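Local structure of hybrid kinase (Caulobacter vibrioides, 6QRL) at residues 25-28 with 32-35; 37-42 with 66-71; 41-46 with 50-55; 75-80 with 86-91. The protein probably acts as a hybrid sensor histidine kinase, of which this chain is a pseudo-receiver domain that binds the second messenger cyclic di-GMP. All blocks are in the same frame, centred on the assembly; numbering follows the deposited sequence.

Contact 1: residues 25-28 with 32-35; sequences QIEA and RAYA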
loop_
_atom_site.group_PDB
_atom_site.type_symbol
_atom_site.label_atom_id
_atom_site.label_comp_id
_atom_site.label_asym_id
_atom_site.label_seq_id
_atom_site.Cartn_x
_atom_site.Cartn_y
_atom_site.Cartn_z
ATOM N N GLN A 25 0.811 9.755 -9.418
ATOM C CA GLN A 25 -0.357 8.968 -9.905
ATOM C C GLN A 25 -1.522 9.122 -8.933
ATOM O O GLN A 25 -2.644 9.329 -9.425
ATOM C CB GLN A 25 -0.036 7.488 -10.082
ATOM C CG GLN A 25 0.861 7.249 -11.280
ATOM C CD GLN A 25 1.177 5.789 -11.387
ATOM O OE1 GLN A 25 1.480 5.157 -10.378
ATOM N NE2 GLN A 25 1.036 5.242 -12.590
ATOM N N ILE A 26 -1.265 9.086 -7.616
ATOM C CA ILE A 26 -2.347 9.225 -6.601
ATOM C C ILE A 26 -3.009 10.588 -6.813
ATOM O O ILE A 26 -4.230 10.619 -6.895
ATOM C CB ILE A 26 -1.794 9.053 -5.181
ATOM C CG1 ILE A 26 -1.428 7.596 -4.900
ATOM C CG2 ILE A 26 -2.756 9.604 -4.142
ATOM C CD1 ILE A 26 -0.449 7.421 -3.764
ATOM N N GLU A 27 -2.201 11.661 -6.907
ATOM C CA GLU A 27 -2.721 13.048 -6.954
ATOM C C GLU A 27 -3.424 13.322 -8.292
ATOM O O GLU A 27 -4.433 14.030 -8.254
ATOM C CB GLU A 27 -1.620 14.061 -6.662
ATOM C CG GLU A 27 -1.127 13.998 -5.232
ATOM C CD GLU A 27 -0.016 14.998 -4.967
ATOM O OE1 GLU A 27 1.089 14.580 -4.513
ATOM O OE2 GLU A 27 -0.256 16.199 -5.233
ATOM N N ALA A 28 -2.937 12.791 -9.417
ATOM C CA ALA A 28 -3.558 12.979 -10.755
ATOM C C ALA A 28 -4.953 12.324 -10.803
ATOM O O ALA A 28 -5.812 12.845 -11.535
ATOM C CB ALA A 28 -2.651 12.450 -11.853
ATOM N N ARG A 32 -5.058 12.169 -2.124
ATOM C CA ARG A 32 -3.968 12.821 -1.342
ATOM C C ARG A 32 -2.901 11.771 -1.028
ATOM O O ARG A 32 -3.277 10.710 -0.468
ATOM C CB ARG A 32 -4.517 13.442 -0.057
ATOM C CG ARG A 32 -4.898 14.916 -0.186
ATOM C CD ARG A 32 -5.172 15.639 1.142
ATOM N NE ARG A 32 -6.590 15.977 1.264
ATOM C CZ ARG A 32 -7.604 15.101 1.352
ATOM N NH1 ARG A 32 -7.385 13.795 1.360
ATOM N NH2 ARG A 32 -8.850 15.542 1.422
ATOM N N ALA A 33 -1.639 12.071 -1.372
ATOM C CA ALA A 33 -0.483 11.144 -1.307
ATOM C C ALA A 33 0.345 11.416 -0.049
ATOM O O ALA A 33 0.582 12.584 0.235
ATOM C CB ALA A 33 0.375 11.251 -2.554
ATOM N N TYR A 34 0.752 10.365 0.659
ATOM C CA TYR A 34 1.608 10.403 1.876
ATOM C C TYR A 34 2.834 9.510 1.633
ATOM O O TYR A 34 2.711 8.292 1.755
ATOM C CB TYR A 34 0.805 10.033 3.139
ATOM C CG TYR A 34 -0.308 11.016 3.384
ATOM C CD1 TYR A 34 -1.520 10.842 2.747
ATOM C CD2 TYR A 34 -0.131 12.173 4.140
ATOM C CE1 TYR A 34 -2.548 11.762 2.884
ATOM C CE2 TYR A 34 -1.149 13.108 4.282
ATOM C CZ TYR A 34 -2.371 12.892 3.659
ATOM O OH TYR A 34 -3.399 13.786 3.718
ATOM N N ALA A 35 3.962 10.098 1.216
ATOM C CA ALA A 35 5.190 9.353 0.840
ATOM C C ALA A 35 5.975 8.997 2.102
ATOM O O ALA A 35 6.118 9.865 2.958
ATOM C CB ALA A 35 6.035 10.188 -0.094
#
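With CG2 anti to the backbone N (CG1 chi1 -72°), Ile26 lays this methyl over the backbone between Arg32 and Ala33, while Glu27, its CG anti to the carbonyl carbon and its chain extended beyond, runs out alongside the CB of Ala33. The methyl of Ala33 is met from two neighbouring positions of the last helical turn. Ile26 CG2 lies 3.9 Å from Ala33 CB and 3.8 Å from Arg32 C, so one branch serves both a side-chain and a main-chain contact; the CD1 end of the other branch comes within 4.1 Å of Ala33 CB. Glu27 adds its aliphatic part, CG standing 4.1 Å from Ala33 CB, and then its carboxylate, whose OE1 is 3.9 Å from the same methyl. That last approach is van der Waals packing at an exposed edge, and no hydrogen bond joins the segments.

Helix 16-28 is the connection in the beta-alpha-beta unit that starts with strand 8-12 and ends with strand 32-36, and the contact brackets the three-residue connection into that last strand, one of the two outermost in the receiver-type sheet. Strand 32-36 pairs with strand 8-12 through backbone bonds from Arg32 and Tyr34. The CB atoms of Arg32 and Tyr34 point away from the helix, and the Tyr34 side chain packs on Ala46 and Pro47. Gln25 touches bound cyclic di-GMP and donates from NE2 to Leu101 O.

Contact 2: residues 37-42 with 66-71; sequences VDIASA and KPPAGR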
loop_
_atom_site.group_PDB
_atom_site.type_symbol
_atom_site.label_atom_id
_atom_site.label_comp_id
_atom_site.label_asym_id
_atom_site.label_seq_id
_atom_site.Cartn_x
_atom_site.Cartn_y
_atom_site.Cartn_z
ATOM N N VAL A 37 9.412 6.202 3.730
ATOM C CA VAL A 37 10.522 5.276 3.340
ATOM C C VAL A 37 10.229 3.837 3.771
ATOM O O VAL A 37 10.905 2.953 3.263
ATOM C CB VAL A 37 11.901 5.694 3.885
ATOM C CG1 VAL A 37 12.382 6.956 3.227
ATOM C CG2 VAL A 37 11.931 5.759 5.408
ATOM N N ASP A 38 9.297 3.597 4.698
ATOM C CA ASP A 38 9.048 2.211 5.212
ATOM C C ASP A 38 7.678 2.142 5.890
ATOM O O ASP A 38 7.008 3.179 5.976
ATOM C CB ASP A 38 10.184 1.711 6.112
ATOM C CG ASP A 38 10.426 2.520 7.372
ATOM O OD1 ASP A 38 9.506 3.221 7.837
ATOM O OD2 ASP A 38 11.530 2.398 7.915
ATOM N N ILE A 39 7.275 0.982 6.384
ATOM C CA ILE A 39 5.928 0.806 6.987
ATOM C C ILE A 39 5.792 1.666 8.254
ATOM O O ILE A 39 4.774 2.376 8.355
ATOM C CB ILE A 39 5.650 -0.684 7.242
ATOM C CG1 ILE A 39 5.620 -1.463 5.921
ATOM C CG2 ILE A 39 4.370 -0.825 8.039
ATOM C CD1 ILE A 39 5.658 -2.968 6.087
ATOM N N ALA A 40 6.755 1.633 9.177
ATOM C CA ALA A 40 6.659 2.450 10.416
ATOM C C ALA A 40 6.444 3.929 10.035
ATOM O O ALA A 40 5.531 4.544 10.574
ATOM C CB ALA A 40 7.853 2.251 11.325
ATOM N N SER A 41 7.187 4.482 9.072
ATOM C CA SER A 41 7.107 5.927 8.750
ATOM C C SER A 41 5.777 6.226 8.042
ATOM O O SER A 41 5.214 7.308 8.222
ATOM C CB SER A 41 8.340 6.388 7.993
ATOM O OG SER A 41 8.438 5.712 6.738
ATOM N N ALA A 42 5.230 5.278 7.286
ATOM C CA ALA A 42 3.894 5.382 6.656
ATOM C C ALA A 42 2.806 5.434 7.740
ATOM O O ALA A 42 1.917 6.282 7.639
ATOM C CB ALA A 42 3.689 4.226 5.709
ATOM N N LYS A 66 4.982 -8.007 6.443
ATOM C CA LYS A 66 3.764 -8.002 7.295
ATOM C C LYS A 66 2.998 -6.716 7.015
ATOM O O LYS A 66 3.466 -5.621 7.316
ATOM C CB LYS A 66 4.094 -8.075 8.790
ATOM C CG LYS A 66 5.309 -8.903 9.164
ATOM C CD LYS A 66 5.110 -10.409 8.997
ATOM C CE LYS A 66 6.399 -11.191 9.177
ATOM N NZ LYS A 66 6.373 -12.473 8.431
ATOM N N PRO A 67 1.764 -6.807 6.504
ATOM C CA PRO A 67 0.912 -5.635 6.391
ATOM C C PRO A 67 0.452 -5.275 7.807
ATOM O O PRO A 67 0.169 -6.154 8.610
ATOM C CB PRO A 67 -0.197 -6.169 5.473
ATOM C CG PRO A 67 -0.357 -7.599 5.901
ATOM C CD PRO A 67 1.063 -8.053 6.157
ATOM N N PRO A 68 0.406 -3.989 8.193
ATOM C CA PRO A 68 -0.053 -3.625 9.537
ATOM C C PRO A 68 -1.479 -4.117 9.849
ATOM O O PRO A 68 -2.402 -3.960 9.031
ATOM C CB PRO A 68 -0.047 -2.093 9.533
ATOM C CG PRO A 68 0.817 -1.701 8.359
ATOM C CD PRO A 68 0.771 -2.837 7.360
ATOM N N ALA A 69 -1.650 -4.679 11.040
ATOM C CA ALA A 69 -2.943 -5.186 11.546
ATOM C C ALA A 69 -3.970 -4.045 11.540
ATOM O O ALA A 69 -3.629 -2.901 11.896
ATOM C CB ALA A 69 -2.766 -5.801 12.923
ATOM N N GLY A 70 -5.190 -4.346 11.101
ATOM C CA GLY A 70 -6.330 -3.418 11.124
ATOM C C GLY A 70 -6.221 -2.336 10.068
ATOM O O GLY A 70 -7.068 -1.428 10.073
ATOM N N ARG A 71 -5.253 -2.422 9.155
ATOM C CA ARG A 71 -5.098 -1.437 8.057
ATOM C C ARG A 71 -5.390 -2.112 6.713
ATOM O O ARG A 71 -5.457 -3.372 6.651
ATOM C CB ARG A 71 -3.706 -0.816 8.156
ATOM C CG ARG A 71 -3.450 -0.065 9.472
ATOM C CD ARG A 71 -4.372 1.126 9.719
ATOM N NE ARG A 71 -4.207 2.129 8.660
ATOM C CZ ARG A 71 -3.518 3.266 8.737
ATOM N NH1 ARG A 71 -2.926 3.620 9.868
ATOM N NH2 ARG A 71 -3.435 4.059 7.672
#
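Ile39 in the first turn of helix 39-45 faces Pro68 at the start of a type II beta turn, Pro68 to Arg71, with their CA atoms 7.9 Å apart. Arg71 N returns to Pro68 O to close that turn, and Gly70 takes up its positive phi of 74°.

Ile39 makes both approaches, each with a different methyl. CG2 meets the ring of Pro68 at CG, 3.7 Å away, with Pro68 CD next at 4.2 Å; the two side chains slant across one another. The longer branch passes the other way along the loop and brings CD1 to 3.7 Å from Lys66 O. Ile39 chi1 of -63° puts CG1 beside the backbone N and CG2 anti to it, so that the two branches face Lys66 and Pro68.

The first helical turn is capped: Asp38 is the N-cap residue, and its OD1 accepts from Ser41 N at 2.9 Å, met nearly head-on with an angle of 159° at the hydrogen. Beneath the contact lies strand 51-55, where both Ile39 and Pro68 rest on Ile54, and Pro68 also on Leu52. The loop from strand 51-55 to strand 73-77 is thereby folded against the helix on one face of the receiver-type sheet.

With no hydrogen bond between them, the segments meet by van der Waals contact alone, one methyl on a proline ring and one on a carbonyl oxygen.

Contact 3: residues 41-46 with 50-55; sequences SALAGA and AVLLID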
loop_
_atom_site.group_PDB
_atom_site.type_symbol
_atom_site.label_atom_id
_atom_site.label_comp_id
_atom_site.label_asym_id
_atom_site.label_seq_id
_atom_site.Cartn_x
_atom_site.Cartn_y
_atom_site.Cartn_z
ATOM N N SER A 41 7.187 4.482 9.072
ATOM C CA SER A 41 7.107 5.927 8.750
ATOM C C SER A 41 5.777 6.226 8.042
ATOM O O SER A 41 5.214 7.308 8.222
ATOM C CB SER A 41 8.340 6.388 7.993
ATOM O OG SER A 41 8.438 5.712 6.738
ATOM N N ALA A 42 5.230 5.278 7.286
ATOM C CA ALA A 42 3.894 5.382 6.656
ATOM C C ALA A 42 2.806 5.434 7.740
ATOM O O ALA A 42 1.917 6.282 7.639
ATOM C CB ALA A 42 3.689 4.226 5.709
ATOM N N LEU A 43 2.896 4.606 8.774
ATOM C CA LEU A 43 1.921 4.622 9.896
ATOM C C LEU A 43 2.025 5.956 10.645
ATOM O O LEU A 43 0.986 6.500 11.000
ATOM C CB LEU A 43 2.170 3.433 10.828
ATOM C CG LEU A 43 1.821 2.054 10.249
ATOM C CD1 LEU A 43 2.136 0.960 11.268
ATOM C CD2 LEU A 43 0.367 1.965 9.816
ATOM N N ALA A 44 3.227 6.484 10.857
ATOM C CA ALA A 44 3.428 7.722 11.649
ATOM C C ALA A 44 2.989 8.938 10.829
ATOM O O ALA A 44 2.593 9.901 11.442
ATOM C CB ALA A 44 4.858 7.843 12.099
ATOM N N GLY A 45 3.072 8.902 9.495
ATOM C CA GLY A 45 2.963 10.102 8.641
ATOM C C GLY A 45 1.629 10.216 7.909
ATOM O O GLY A 45 1.343 11.301 7.335
ATOM N N ALA A 46 0.843 9.144 7.877
ATOM C CA ALA A 46 -0.400 9.116 7.073
ATOM C C ALA A 46 -1.612 9.126 7.999
ATOM O O ALA A 46 -1.559 8.629 9.123
ATOM C CB ALA A 46 -0.403 7.941 6.132
ATOM N N ALA A 50 -5.836 6.033 5.744
ATOM C CA ALA A 50 -5.098 5.918 4.460
ATOM C C ALA A 50 -4.986 4.448 4.054
ATOM O O ALA A 50 -4.691 3.575 4.927
ATOM C CB ALA A 50 -3.730 6.539 4.586
ATOM N N VAL A 51 -5.172 4.162 2.768
ATOM C CA VAL A 51 -4.759 2.846 2.195
ATOM C C VAL A 51 -3.240 2.882 2.031
ATOM O O VAL A 51 -2.745 3.911 1.527
ATOM C CB VAL A 51 -5.467 2.574 0.860
ATOM C CG1 VAL A 51 -4.951 1.316 0.190
ATOM C CG2 VAL A 51 -6.969 2.515 1.054
ATOM N N LEU A 52 -2.542 1.816 2.404
ATOM C CA LEU A 52 -1.056 1.737 2.389
ATOM C C LEU A 52 -0.585 0.963 1.158
ATOM O O LEU A 52 -0.937 -0.220 1.041
ATOM C CB LEU A 52 -0.577 1.061 3.675
ATOM C CG LEU A 52 -1.148 1.624 4.977
ATOM C CD1 LEU A 52 -0.674 0.813 6.182
ATOM C CD2 LEU A 52 -0.761 3.089 5.142
ATOM N N LEU A 53 0.099 1.628 0.228
ATOM C CA LEU A 53 0.801 0.950 -0.887
ATOM C C LEU A 53 2.210 0.641 -0.358
ATOM O O LEU A 53 2.941 1.583 -0.005
ATOM C CB LEU A 53 0.845 1.844 -2.124
ATOM C CG LEU A 53 -0.342 1.851 -3.079
ATOM C CD1 LEU A 53 -1.642 1.346 -2.480
ATOM C CD2 LEU A 53 -0.505 3.220 -3.706
ATOM N N ILE A 54 2.535 -0.641 -0.230
ATOM C CA ILE A 54 3.797 -1.113 0.397
ATOM C C ILE A 54 4.617 -1.822 -0.669
ATOM O O ILE A 54 4.170 -2.880 -1.127
ATOM C CB ILE A 54 3.506 -2.001 1.610
ATOM C CG1 ILE A 54 2.701 -1.229 2.660
ATOM C CG2 ILE A 54 4.794 -2.550 2.209
ATOM C CD1 ILE A 54 2.288 -2.068 3.865
ATOM N N ASP A 55 5.778 -1.263 -0.998
ATOM C CA ASP A 55 6.765 -1.812 -1.961
ATOM C C ASP A 55 7.341 -3.123 -1.417
ATOM O O ASP A 55 7.888 -3.102 -0.325
ATOM C CB ASP A 55 7.848 -0.765 -2.238
ATOM C CG ASP A 55 8.695 -1.032 -3.473
ATOM O OD1 ASP A 55 8.680 -2.193 -3.951
ATOM O OD2 ASP A 55 9.412 -0.078 -3.935
#
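All the touching across this contact is apolar, methyl against methyl in two places. Leu43 and Leu52 cross at about a right angle, CD2 of Leu43 lying 4.0 Å from CD1 of Leu52. Leu43 starts from a CB that does not face the strand; with chi2 at 179° it is CD1 that continues the chain, while CD2, the branch off it, is the methyl that meets Leu52. At the end of the helix the CB atoms of Ala46 and Ala50 stand 3.9 Å apart, and their CA atoms only 6.3 Å. Small side chains here allow the backbone to come so near before it turns into the strand.

Leu43 on Leu52 packs helix 39-45 on strand 51-55, the central strand of the parallel five-stranded sheet of the receiver fold, with the order 2-1-3-4-5; Ala46 and Ala50 join the two ends of the short connection between them. Ala46 also touches Ala10 of strand 8-12.

Polar bonds run from these segments to other parts of the domain. Ala50 O accepts from Arg71 NH2. Asp55, the predicted phosphorylation site and unmodified here, has OD1 in a salt bridge with Lys99 NZ, while OD2 pairs with Ser13 OG.

Contact 4: residues 75-80 with 86-91; sequences VLLTPE and DRLKAA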
loop_
_atom_site.group_PDB
_atom_site.type_symbol
_atom_site.label_atom_id
_atom_site.label_comp_id
_atom_site.label_asym_id
_atom_site.label_seq_id
_atom_site.Cartn_x
_atom_site.Cartn_y
_atom_site.Cartn_z
ATOM N N VAL A 75 0.308 -4.592 -1.900
ATOM C CA VAL A 75 1.768 -4.783 -2.071
ATOM C C VAL A 75 2.145 -4.477 -3.532
ATOM O O VAL A 75 1.409 -4.929 -4.437
ATOM C CB VAL A 75 2.188 -6.198 -1.627
ATOM C CG1 VAL A 75 1.433 -7.283 -2.384
ATOM C CG2 VAL A 75 3.682 -6.423 -1.772
ATOM N N LEU A 76 3.282 -3.812 -3.749
ATOM C CA LEU A 76 3.861 -3.561 -5.104
ATOM C C LEU A 76 4.888 -4.656 -5.428
ATOM O O LEU A 76 5.882 -4.776 -4.693
ATOM C CB LEU A 76 4.549 -2.190 -5.123
ATOM C CG LEU A 76 3.677 -0.950 -5.306
ATOM C CD1 LEU A 76 2.308 -1.080 -4.682
ATOM C CD2 LEU A 76 4.388 0.328 -4.855
ATOM N N LEU A 77 4.698 -5.365 -6.541
ATOM C CA LEU A 77 5.476 -6.563 -6.941
ATOM C C LEU A 77 6.067 -6.347 -8.333
ATOM O O LEU A 77 5.412 -5.684 -9.160
ATOM C CB LEU A 77 4.550 -7.787 -6.964
ATOM C CG LEU A 77 3.939 -8.195 -5.622
ATOM C CD1 LEU A 77 2.942 -9.333 -5.800
ATOM C CD2 LEU A 77 5.022 -8.630 -4.662
ATOM N N THR A 78 7.222 -6.942 -8.617
ATOM C CA THR A 78 7.674 -7.158 -10.013
ATOM C C THR A 78 6.875 -8.331 -10.577
ATOM O O THR A 78 6.359 -9.153 -9.814
ATOM C CB THR A 78 9.181 -7.410 -10.086
ATOM O OG1 THR A 78 9.442 -8.688 -9.493
ATOM C CG2 THR A 78 9.975 -6.307 -9.402
ATOM N N PRO A 79 6.769 -8.460 -11.916
ATOM C CA PRO A 79 6.150 -9.639 -12.519
ATOM C C PRO A 79 6.795 -10.954 -12.077
ATOM O O PRO A 79 6.077 -11.940 -11.932
ATOM C CB PRO A 79 6.329 -9.421 -14.035
ATOM C CG PRO A 79 6.528 -7.933 -14.189
ATOM C CD PRO A 79 7.220 -7.479 -12.918
ATOM N N GLU A 80 8.098 -10.947 -11.790
ATOM C CA GLU A 80 8.842 -12.159 -11.335
ATOM C C GLU A 80 8.414 -12.547 -9.909
ATOM O O GLU A 80 8.737 -13.659 -9.502
ATOM C CB GLU A 80 10.364 -11.945 -11.360
ATOM C CG GLU A 80 10.927 -11.497 -12.715
ATOM C CD GLU A 80 10.766 -10.001 -13.001
ATOM O OE1 GLU A 80 9.835 -9.645 -13.772
ATOM O OE2 GLU A 80 11.569 -9.178 -12.452
ATOM N N ASP A 86 0.096 -15.771 -2.918
ATOM C CA ASP A 86 -0.656 -16.557 -1.894
ATOM C C ASP A 86 -0.127 -16.232 -0.488
ATOM O O ASP A 86 -0.930 -15.967 0.409
ATOM C CB ASP A 86 -0.643 -18.055 -2.202
ATOM C CG ASP A 86 -1.450 -18.440 -3.444
ATOM O OD1 ASP A 86 -2.380 -17.671 -3.818
ATOM O OD2 ASP A 86 -1.149 -19.508 -4.038
ATOM N N ARG A 87 1.181 -16.200 -0.293
ATOM C CA ARG A 87 1.797 -15.873 1.008
ATOM C C ARG A 87 1.408 -14.460 1.462
ATOM O O ARG A 87 1.126 -14.272 2.647
ATOM C CB ARG A 87 3.314 -15.964 0.871
ATOM C CG ARG A 87 4.054 -15.610 2.152
ATOM C CD ARG A 87 5.552 -15.803 1.980
ATOM N NE ARG A 87 6.232 -15.507 3.239
ATOM C CZ ARG A 87 7.556 -15.488 3.393
ATOM N NH1 ARG A 87 8.355 -15.707 2.357
ATOM N NH2 ARG A 87 8.071 -15.198 4.577
ATOM N N LEU A 88 1.391 -13.497 0.548
ATOM C CA LEU A 88 1.124 -12.076 0.903
ATOM C C LEU A 88 -0.367 -11.913 1.217
ATOM O O LEU A 88 -0.687 -11.193 2.185
ATOM C CB LEU A 88 1.577 -11.171 -0.249
ATOM C CG LEU A 88 3.095 -11.098 -0.422
ATOM C CD1 LEU A 88 3.489 -10.558 -1.776
ATOM C CD2 LEU A 88 3.684 -10.220 0.638
ATOM N N LYS A 89 -1.244 -12.595 0.475
ATOM C CA LYS A 89 -2.689 -12.609 0.826
ATOM C C LYS A 89 -2.887 -13.258 2.204
ATOM O O LYS A 89 -3.614 -12.667 2.996
ATOM C CB LYS A 89 -3.538 -13.255 -0.266
ATOM C CG LYS A 89 -3.479 -12.535 -1.609
ATOM C CD LYS A 89 -4.185 -11.189 -1.633
ATOM C CE LYS A 89 -5.687 -11.305 -1.482
ATOM N NZ LYS A 89 -6.311 -11.946 -2.662
ATOM N N ALA A 90 -2.218 -14.368 2.511
ATOM C CA ALA A 90 -2.308 -15.052 3.831
ATOM C C ALA A 90 -1.800 -14.134 4.937
ATOM O O ALA A 90 -2.333 -14.213 6.038
ATOM C CB ALA A 90 -1.526 -16.347 3.831
ATOM N N ALA A 91 -0.777 -13.316 4.667
ATOM C CA ALA A 91 -0.247 -12.323 5.628
ATOM C C ALA A 91 -1.279 -11.194 5.870
ATOM O O ALA A 91 -1.159 -10.503 6.862
ATOM C CB ALA A 91 1.076 -11.801 5.132
#
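Leu88 carries the most buried surface, and its CD1 is the single methyl that meets both strand residues. It comes within 3.8 Å of Leu77 CD2 and 3.9 Å of Val75 CG1, sitting over the junction of the two strand side chains, which lie on the same face of the strand.

The two encounters differ in shape. Leu77 and Leu88 reach toward each other tip to tip, each having CG anti to its own carbonyl carbon. Val75 is crossed at about a right angle instead. Its chi1 of 57° sets CG1 between the backbone N and the carbonyl carbon, and CG2 also comes near, 4.1 Å from Leu88 CD1.

Strand 73-77 and helix 85-91 are the first two elements of a beta-alpha-beta unit completed by strand 95-98, the sheet's outermost strand on this side. Backbone bonds from Val75 to Gly95 and Leu97 tie the strands together. All three touching residues are buried, and no polar atom takes part across the segments. Phe93 packs on both Val75 and Leu88 from the loop that follows the helix. Val75 and Leu77 also pack on Tyr96, which binds cyclic di-GMP, and the ligand itself lies about 7 Å from the side chain of Val75.

All four contacts belong to one receiver-type domain with a parallel five-stranded sheet. Along the chain contact 1 closes first; contacts 2 and 3 then both use helix 39-45 and share Ser41 and Ala42, their centres about 6 Å apart; contact 4 follows. Contacts 1 and 4, about 22 Å apart between centres, lie on opposite sides of the chain's centre. Contact 3 touches both: Tyr34 packs on Ala46 just after helix 39-45, and within the sheet Ile54 O probably bonds Leu76 N. The segment 25-28 of contact 1 holds Gln25, which lies in a cyclic di-GMP pocket, and contact 4 packs on the ligand-binding Tyr96, whereas contacts 2 and 3 lie away from these sites.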